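Local atomic coordinates of DNA-dependent metalloprotease WSS1 homolog 2 (Schizosaccharomyces pombe, PDB entry 5JIG), a protein that probably acts as a DNA-dependent metalloprotease that cleaves DNA-bound proteins and so helps repair toxic DNA-protein cross-links. Residues V10-P15 / L47-P52; G1-F6 / R41-L46. One frame throughout, in Å; residues are numbered along the deposited sequence. Where two conformers were deposited one is given.

Contact 1 (V10-P15 / L47-P52)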
ATOM      1  N   VAL A  10      -0.097   9.815  -6.103  1.00  6.05           N
ATOM      2  CA  VAL A  10      -0.537  11.178  -5.765  1.00  6.25           C
ATOM      3  C   VAL A  10      -0.215  11.483  -4.323  1.00  5.81           C
ATOM      4  O   VAL A  10      -0.469  10.655  -3.458  1.00  6.47           O
ATOM      5  CB  VAL A  10      -2.053  11.380  -6.022  1.00  7.98           C
ATOM      6  CG1 VAL A  10      -2.593  12.679  -5.397  1.00 10.59           C
ATOM      7  CG2 VAL A  10      -2.349  11.445  -7.522  1.00 10.69           C
ATOM      8  N   VAL A  11       0.352  12.665  -4.078  1.00  6.61           N
ATOM      9  CA  VAL A  11       0.631  13.127  -2.730  1.00  7.04           C
ATOM     10  C   VAL A  11      -0.084  14.436  -2.506  1.00  8.20           C
ATOM     11  O   VAL A  11      -0.532  15.160  -3.421  1.00 10.36           O
ATOM     12  CB  VAL A  11       2.139  13.290  -2.470  1.00  8.00           C
ATOM     13  CG1 VAL A  11       2.797  11.947  -2.538  1.00  8.66           C
ATOM     14  CG2 VAL A  11       2.762  14.315  -3.413  1.00  9.81           C
ATOM     15  N   LEU A  12      -0.233  14.758  -1.213  1.00  8.44           N
ATOM     16  CA  LEU A  12      -0.916  15.971  -0.787  1.00  9.67           C
ATOM     17  C   LEU A  12      -0.006  17.166  -0.779  1.00  8.24           C
ATOM     18  O   LEU A  12       1.199  17.092  -0.765  1.00  9.15           O
ATOM     19  CB  LEU A  12      -1.534  15.699   0.539  1.00 12.36           C
ATOM     20  CG  LEU A  12      -2.561  14.539   0.415  1.00 14.16           C
ATOM     21  CD1 LEU A  12      -3.172  14.325   1.708  1.00 18.52           C
ATOM     22  CD2 LEU A  12      -3.719  14.776  -0.608  1.00 17.16           C
ATOM     23  N   ASP A  13      -0.664  18.335  -0.713  1.00  9.77           N
ATOM     24  CA  ASP A  13       0.009  19.609  -0.693  1.00 11.75           C
ATOM     25  C   ASP A  13       0.399  20.011   0.708  1.00 11.48           C
ATOM     26  O   ASP A  13      -0.188  20.936   1.290  1.00 14.75           O
ATOM     27  CB  ASP A  13      -0.859  20.641  -1.340  1.00 13.76           C
ATOM     28  CG  ASP A  13      -0.201  21.953  -1.547  1.00 25.11           C
ATOM     29  OD1 ASP A  13      -0.943  23.002  -1.695  1.00 41.08           O
ATOM     30  OD2 ASP A  13       1.060  21.954  -1.619  1.00 33.72           O
ATOM     31  N   TYR A  14       1.368  19.314   1.260  1.00  9.60           N
ATOM     32  CA  TYR A  14       1.926  19.560   2.569  1.00  9.39           C
ATOM     33  C   TYR A  14       3.456  19.759   2.394  1.00  8.47           C
ATOM     34  O   TYR A  14       4.039  19.396   1.390  1.00  9.38           O
ATOM     35  CB  TYR A  14       1.688  18.371   3.531  1.00 10.50           C
ATOM     36  CG  TYR A  14       0.295  18.319   4.077  1.00  9.81           C
ATOM     37  CD1 TYR A  14      -0.168  19.299   4.956  1.00 14.29           C
ATOM     38  CD2 TYR A  14      -0.624  17.353   3.669  1.00 13.16           C
ATOM     39  CE1 TYR A  14      -1.413  19.328   5.434  1.00 16.40           C
ATOM     40  CE2 TYR A  14      -1.881  17.343   4.129  1.00 15.29           C
ATOM     41  CZ  TYR A  14      -2.324  18.306   5.002  1.00 15.99           C
ATOM     42  OH  TYR A  14      -3.608  18.272   5.482  1.00 22.49           O
ATOM     43  N   PRO A  15       4.093  20.397   3.404  1.00  8.84           N
ATOM     44  CA  PRO A  15       5.540  20.524   3.410  1.00  8.54           C
ATOM     45  C   PRO A  15       6.213  19.153   3.197  1.00  8.30           C
ATOM     46  O   PRO A  15       5.728  18.133   3.719  1.00  8.66           O
ATOM     47  CB  PRO A  15       5.833  21.093   4.817  1.00  9.19           C
ATOM     48  CG  PRO A  15       4.605  21.841   5.123  1.00 10.06           C
ATOM     49  CD  PRO A  15       3.498  20.960   4.617  1.00  9.85           C
ATOM     50  N   LEU A  47      -2.534   5.102  -6.293  1.00  5.17           N
ATOM     51  CA  LEU A  47      -2.097   4.981  -4.907  1.00  5.07           C
ATOM     52  C   LEU A  47      -1.861   6.410  -4.440  1.00  5.00           C
ATOM     53  O   LEU A  47      -1.036   7.152  -5.032  1.00  5.52           O
ATOM     54  CB  LEU A  47      -0.808   4.190  -4.794  1.00  5.03           C
ATOM     55  CG  LEU A  47      -0.210   4.039  -3.397  1.00  5.89           C
ATOM     56  CD1 LEU A  47      -1.168   3.283  -2.481  1.00  6.50           C
ATOM     57  CD2 LEU A  47       1.129   3.350  -3.456  1.00  6.57           C
ATOM     58  N   SER A  48      -2.581   6.858  -3.412  1.00  5.15           N
ATOM     59  CA  SER A  48      -2.500   8.224  -2.916  0.50  5.37           C
ATOM     60  C   SER A  48      -2.146   8.257  -1.442  1.00  5.75           C
ATOM     61  O   SER A  48      -2.422   7.335  -0.674  1.00  6.39           O
ATOM     62  CB  SER A  48      -3.809   8.980  -3.040  0.50  6.20           C
ATOM     63  OG  SER A  48      -4.274   9.100  -4.411  0.50  5.55           O
ATOM     64  N   GLU A  49      -1.598   9.394  -1.061  1.00  7.13           N
ATOM     65  CA  GLU A  49      -1.453   9.742   0.355  1.00  6.68           C
ATOM     66  C   GLU A  49      -2.766  10.192   0.900  1.00  7.70           C
ATOM     67  O   GLU A  49      -3.445  11.066   0.351  1.00  9.05           O
ATOM     68  CB  GLU A  49      -0.464  10.917   0.425  1.00  6.52           C
ATOM     69  CG  GLU A  49      -0.240  11.366   1.845  1.00  6.58           C
ATOM     70  CD  GLU A  49       0.702  12.560   1.977  1.00  7.12           C
ATOM     71  OE1 GLU A  49       1.112  12.815   3.118  1.00  8.50           O
ATOM     72  OE2 GLU A  49       0.999  13.187   0.928  1.00  8.30           O
ATOM     73  N   MET A  50      -3.157   9.583   2.029  1.00  8.08           N
ATOM     74  CA  MET A  50      -4.332   9.864   2.756  1.00  9.33           C
ATOM     75  C   MET A  50      -4.084  11.125   3.608  1.00 10.59           C
ATOM     76  O   MET A  50      -3.022  11.305   4.215  1.00 11.46           O
ATOM     77  CB  MET A  50      -4.676   8.699   3.664  1.00 10.19           C
ATOM     78  CG  MET A  50      -5.997   8.634   4.314  1.00 11.23           C
ATOM     79  SD  MET A  50      -6.154   7.020   5.164  1.00 12.86           S
ATOM     80  CE  MET A  50      -7.680   7.353   6.064  1.00 14.34           C
ATOM     81  N   ASP A  51      -5.084  11.975   3.716  1.00 12.00           N
ATOM     82  CA  ASP A  51      -4.936  13.202   4.494  1.00 14.48           C
ATOM     83  C   ASP A  51      -4.633  12.805   5.942  1.00 19.05           C
ATOM     84  O   ASP A  51      -5.318  11.941   6.505  1.00 20.34           O
ATOM     85  CB  ASP A  51      -6.127  14.069   4.267  1.00 23.26           C
ATOM     86  CG  ASP A  51      -5.954  15.520   4.870  1.00 23.36           C
ATOM     87  OD1 ASP A  51      -6.982  16.147   5.076  1.00 39.67           O
ATOM     88  OD2 ASP A  51      -4.902  16.039   5.187  1.00 28.43           O
ATOM     89  N   PRO A  52      -3.657  13.463   6.620  1.00 20.00           N
ATOM     90  CA  PRO A  52      -3.456  13.129   8.036  1.00 23.56           C
ATOM     91  C   PRO A  52      -4.468  13.854   8.924  1.00 27.87           C
ATOM     92  O   PRO A  52      -5.060  14.901   8.491  1.00 29.90           O
ATOM     93  CB  PRO A  52      -2.062  13.644   8.320  1.00 22.57           C
ATOM     94  CG  PRO A  52      -1.787  14.669   7.312  1.00 21.71           C
ATOM     95  CD  PRO A  52      -2.525  14.204   6.075  1.00 21.05           C
TER
HETATM   96  O   HOH W   1       2.627  15.307   0.828  1.00  9.38           O

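Contact 2 (G1-F6 / R41-L46). Unlike the reference sequence in segment 1-6: G1 (reference Ala).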
ATOM      1  N   GLY A   1       8.289  -4.051 -17.636  1.00 23.15           N
ATOM      2  CA  GLY A   1       7.871  -4.328 -16.295  1.00 17.78           C
ATOM      3  C   GLY A   1       6.471  -4.841 -16.285  1.00 13.41           C
ATOM      4  O   GLY A   1       5.782  -4.797 -17.228  1.00 15.47           O
ATOM      5  N   SER A   2       6.080  -5.344 -15.139  1.00 13.67           N
ATOM      6  CA  SER A   2       4.768  -5.901 -14.934  1.00 12.39           C
ATOM      7  C   SER A   2       3.614  -4.893 -15.003  1.00  9.84           C
ATOM      8  O   SER A   2       3.783  -3.779 -14.544  1.00 11.30           O
ATOM      9  CB  SER A   2       4.782  -6.424 -13.465  1.00 14.20           C
ATOM     10  OG  SER A   2       3.654  -6.972 -13.198  1.00 12.92           O
ATOM     11  N   ILE A   3       2.438  -5.298 -15.474  1.00  9.01           N
ATOM     12  CA  ILE A   3       1.254  -4.478 -15.388  1.00  8.37           C
ATOM     13  C   ILE A   3       0.664  -4.470 -13.978  1.00  7.67           C
ATOM     14  O   ILE A   3      -0.250  -3.672 -13.698  1.00  8.30           O
ATOM     15  CB  ILE A   3       0.135  -4.917 -16.373  1.00  9.26           C
ATOM     16  CG1 ILE A   3      -0.449  -6.277 -16.062  1.00  9.81           C
ATOM     17  CG2 ILE A   3       0.649  -4.807 -17.787  1.00  9.62           C
ATOM     18  CD1 ILE A   3      -1.601  -6.689 -16.942  1.00 12.24           C
ATOM     19  N   TYR A   4       1.142  -5.374 -13.099  1.00  7.36           N
ATOM     20  CA  TYR A   4       0.604  -5.521 -11.774  1.00  7.79           C
ATOM     21  C   TYR A   4       1.349  -4.579 -10.828  1.00  8.17           C
ATOM     22  O   TYR A   4       2.263  -4.976 -10.101  1.00 10.11           O
ATOM     23  CB  TYR A   4       0.663  -6.996 -11.330  1.00  7.81           C
ATOM     24  CG  TYR A   4      -0.064  -7.890 -12.332  1.00  8.80           C
ATOM     25  CD1 TYR A   4       0.565  -8.958 -12.922  1.00 10.13           C
ATOM     26  CD2 TYR A   4      -1.406  -7.671 -12.608  1.00 10.24           C
ATOM     27  CE1 TYR A   4      -0.092  -9.779 -13.849  1.00 11.51           C
ATOM     28  CE2 TYR A   4      -2.058  -8.483 -13.524  1.00 11.29           C
ATOM     29  CZ  TYR A   4      -1.420  -9.520 -14.102  1.00 11.92           C
ATOM     30  OH  TYR A   4      -2.113 -10.326 -14.999  1.00 14.60           O
ATOM     31  N   THR A   5       0.908  -3.348 -10.857  1.00  7.16           N
ATOM     32  CA  THR A   5       1.544  -2.259 -10.133  1.00  6.96           C
ATOM     33  C   THR A   5       0.497  -1.180  -9.838  1.00  6.41           C
ATOM     34  O   THR A   5      -0.680  -1.344 -10.097  1.00  7.32           O
ATOM     35  CB  THR A   5       2.736  -1.743 -10.953  1.00  9.49           C
ATOM     36  OG1 THR A   5       3.522  -0.877 -10.113  1.00 11.88           O
ATOM     37  CG2 THR A   5       2.310  -1.043 -12.222  1.00 11.19           C
ATOM     38  N   PHE A   6       0.991  -0.061  -9.283  1.00  6.43           N
ATOM     39  CA  PHE A   6       0.200   1.147  -9.041  1.00  5.59           C
ATOM     40  C   PHE A   6       0.482   2.101 -10.223  1.00  6.04           C
ATOM     41  O   PHE A   6       1.617   2.503 -10.405  1.00  7.67           O
ATOM     42  CB  PHE A   6       0.604   1.802  -7.735  1.00  6.12           C
ATOM     43  CG  PHE A   6       0.436   0.893  -6.545  1.00  6.33           C
ATOM     44  CD1 PHE A   6       1.513   0.192  -6.065  1.00  8.18           C
ATOM     45  CD2 PHE A   6      -0.791   0.691  -5.969  1.00  6.08           C
ATOM     46  CE1 PHE A   6       1.370  -0.679  -4.984  1.00  9.15           C
ATOM     47  CE2 PHE A   6      -0.940  -0.161  -4.880  1.00  7.62           C
ATOM     48  CZ  PHE A   6       0.139  -0.872  -4.415  1.00  8.69           C
ATOM     49  N   ARG A  41      -2.183 -10.976  -9.271  1.00  8.72           N
ATOM     50  CA  ARG A  41      -2.619 -10.292 -10.516  1.00  8.90           C
ATOM     51  C   ARG A  41      -3.437  -9.039 -10.221  1.00  8.20           C
ATOM     52  O   ARG A  41      -4.534  -8.877 -10.702  1.00 10.05           O
ATOM     53  CB  ARG A  41      -3.294 -11.270 -11.446  1.00  9.66           C
ATOM     54  CG  ARG A  41      -2.385 -12.332 -11.937  1.00 10.39           C
ATOM     55  CD  ARG A  41      -2.994 -13.381 -12.833  1.00 13.57           C
ATOM     56  NE  ARG A  41      -3.732 -12.840 -13.934  1.00 17.97           N
ATOM     57  CZ  ARG A  41      -5.062 -12.826 -14.074  1.00 33.50           C
ATOM     58  NH1 ARG A  41      -5.574 -12.308 -15.188  1.00 38.24           N
ATOM     59  NH2 ARG A  41      -5.891 -13.286 -13.123  1.00 36.68           N
ATOM     60  N   TRP A  42      -2.858  -8.128  -9.445  1.00  7.90           N
ATOM     61  CA  TRP A  42      -3.499  -6.861  -9.088  1.00  8.09           C
ATOM     62  C   TRP A  42      -2.847  -5.707  -9.770  1.00  8.24           C
ATOM     63  O   TRP A  42      -1.634  -5.484  -9.664  1.00  9.33           O
ATOM     64  CB  TRP A  42      -3.408  -6.659  -7.582  1.00  8.63           C
ATOM     65  CG  TRP A  42      -4.264  -7.559  -6.791  1.00  8.98           C
ATOM     66  CD1 TRP A  42      -5.446  -8.087  -7.166  1.00  9.61           C
ATOM     67  CD2 TRP A  42      -4.005  -8.052  -5.496  1.00  9.06           C
ATOM     68  NE1 TRP A  42      -5.967  -8.879  -6.148  1.00 10.01           N
ATOM     69  CE2 TRP A  42      -5.087  -8.853  -5.115  1.00  9.70           C
ATOM     70  CE3 TRP A  42      -2.925  -7.909  -4.598  1.00 10.55           C
ATOM     71  CZ2 TRP A  42      -5.128  -9.526  -3.869  1.00 10.52           C
ATOM     72  CZ3 TRP A  42      -2.978  -8.587  -3.394  1.00 12.29           C
ATOM     73  CH2 TRP A  42      -4.083  -9.307  -3.032  1.00 12.33           C
ATOM     74  N   THR A  43      -3.691  -4.925 -10.498  1.00  8.70           N
ATOM     75  CA  THR A  43      -3.350  -3.620 -11.009  1.00  8.57           C
ATOM     76  C   THR A  43      -4.192  -2.602 -10.297  1.00  8.08           C
ATOM     77  O   THR A  43      -5.426  -2.737 -10.236  1.00 10.51           O
ATOM     78  CB  THR A  43      -3.599  -3.518 -12.507  1.00  9.91           C
ATOM     79  OG1 THR A  43      -2.846  -4.514 -13.227  1.00 10.19           O
ATOM     80  CG2 THR A  43      -3.347  -2.127 -12.995  1.00 10.03           C
ATOM     81  N   VAL A  44      -3.567  -1.631  -9.665  1.00  6.76           N
ATOM     82  CA  VAL A  44      -4.278  -0.584  -8.903  1.00  6.76           C
ATOM     83  C   VAL A  44      -4.014   0.734  -9.619  1.00  6.25           C
ATOM     84  O   VAL A  44      -2.879   1.217  -9.693  1.00  6.89           O
ATOM     85  CB  VAL A  44      -3.791  -0.560  -7.441  1.00  6.84           C
ATOM     86  CG1 VAL A  44      -4.378   0.623  -6.701  1.00  7.59           C
ATOM     87  CG2 VAL A  44      -4.151  -1.869  -6.765  1.00  7.81           C
ATOM     88  N   PRO A  45      -5.064   1.355 -10.168  1.00  6.02           N
ATOM     89  CA  PRO A  45      -4.815   2.573 -10.953  1.00  6.27           C
ATOM     90  C   PRO A  45      -4.160   3.720 -10.190  1.00  6.03           C
ATOM     91  O   PRO A  45      -3.355   4.458 -10.763  1.00  6.74           O
ATOM     92  CB  PRO A  45      -6.224   2.965 -11.448  1.00  7.46           C
ATOM     93  CG  PRO A  45      -6.901   1.636 -11.627  1.00  8.44           C
ATOM     94  CD  PRO A  45      -6.408   0.794 -10.452  1.00  7.04           C
ATOM     95  N   LEU A  46      -4.520   3.881  -8.921  1.00  5.36           N
ATOM     96  CA  LEU A  46      -4.069   5.032  -8.174  1.00  5.41           C
ATOM     97  C   LEU A  46      -3.701   4.649  -6.762  1.00  4.88           C
ATOM     98  O   LEU A  46      -4.488   3.957  -6.064  1.00  5.46           O
ATOM     99  CB  LEU A  46      -5.197   6.082  -8.126  1.00  6.08           C
ATOM    100  CG  LEU A  46      -4.918   7.421  -7.433  1.00  8.78           C
ATOM    101  CD1 LEU A  46      -3.733   8.134  -8.016  1.00 10.63           C
ATOM    102  CD2 LEU A  46      -6.169   8.291  -7.460  1.00  9.36           C
TER

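Contact 1 (V10-P15 / L47-P52)
V10 pairs with S48 in parallel register, its N donating to L47 O at 3.0 Å and its O receiving E49 N at 2.9 Å. S48 CA adds a C-H...O contact to the same V10 oxygen. On the sheet face shared by V10 and S48, the valine CB rests against S48 OG in one of the serine's two conformers, with OG hydrogen-bonded to H72; a beta-branched valine suits such an extended edge. At V11 the strand pairing gives way: E49 turns toward the first segment and places OE2 in van der Waals contact with V11 CB, at 3.6 Å. With CG anti to the backbone N (chi1 180°) and the chain extended beyond it, E49 reaches on to bond the N of L12. That bond, 2.9 Å with a nearly straight N-H...O angle of 171°, uses the anti side of OE2, 33° out of the carboxylate plane. A water donates to both this oxygen and L12 O, while OE1 forms a salt bridge with R78. Shortening E49 to an alanine is likely to leave L12 N without its acceptor and R78 without its carboxylate partner. L12 packs CD1 on the backbone at M50-D51, 3.5 Å from D51 CA. Y14 closes the contact: its OH donates to the syn side of D51 OD2 at 2.6 Å, near the ring plane, and its CE2 meets P52 CD. This is a parallel strand pair fraying into a loop whose backbone N-H, beyond the pairing, is met by a carboxylate, at the edge of the mixed sheet of this WLM metalloprotease domain.

Contact 2 (G1-F6 / R41-L46)
The Y4 ring lies across the start of the second segment, with R41 CA over one face, 3.6 Å from the ring centroid in a CH-pi contact. I3 CG1 sits over the centre of the opposite face, so the ring is closely sandwiched between its own neighbour and the backbone of R41, although I3 and R41 are themselves exposed. Y4 CG stands anti to its own carbonyl carbon (chi1 -56°), which lays the ring alongside the arginine side chain, pointing the same way. R41 CB and CG follow the ring to its phenol end, and NE approaches Y4 OH at 3.2 Å; the guanidinium is turned 77° from the ring plane. This arginine end is the solvent side, where the branched I3 and the long R41 can shield an aromatic ring while remaining exposed. R41 also ends helix 31-40 in a Schellman motif with positive phi.

Further along, a side-chain bond and a backbone bond follow. T43 OG1 donates to I3 O at 2.8 Å, approaching from above the carbonyl plane, 53° out of it; threonine suits this place because its hydroxyl bonds the loop while its methyl packs beside it. V44 N then donates to T5 O at 2.9 Å. The tight, buried end follows, where F6 and V44 form a parallel bridge and their side chains run together on one face: F6 CD2 touches V44 CB at 3.6 Å, and F6 CA makes a C-H...O contact to V44 O. Both residues are apolar, as suits a buried face. M37 of helix 31-40 packs on both, I33 of that helix and R28 of helix 17-29 reach F6, and the pairing continues as V44 bonds to N7, leading into strands 6-10 and 44-50.

In the fold
Contacts 1 and 2 lie at opposite ends of the parallel pairing of strands 6-10 and 44-50, each running on into loop, with their centres about 20 Å apart. The connection between the paired segments is mainly helical, through helices 17-29 and 31-40, giving a beta-alpha-beta crossover. V10 CG2 touches L46 CD1 and L47 CB touches F6 CD2, joining the two regions directly. Both are partly buried. Contact 2 has its hydrophobic core where the pairing begins and its aromatic-arginine packing toward solvent; contact 1 holds the departing loop by a carboxylate accepting a backbone N-H, a bridging water and a tyrosine-aspartate hydrogen bond. The catalytic metal site lies nearby without being touched by either.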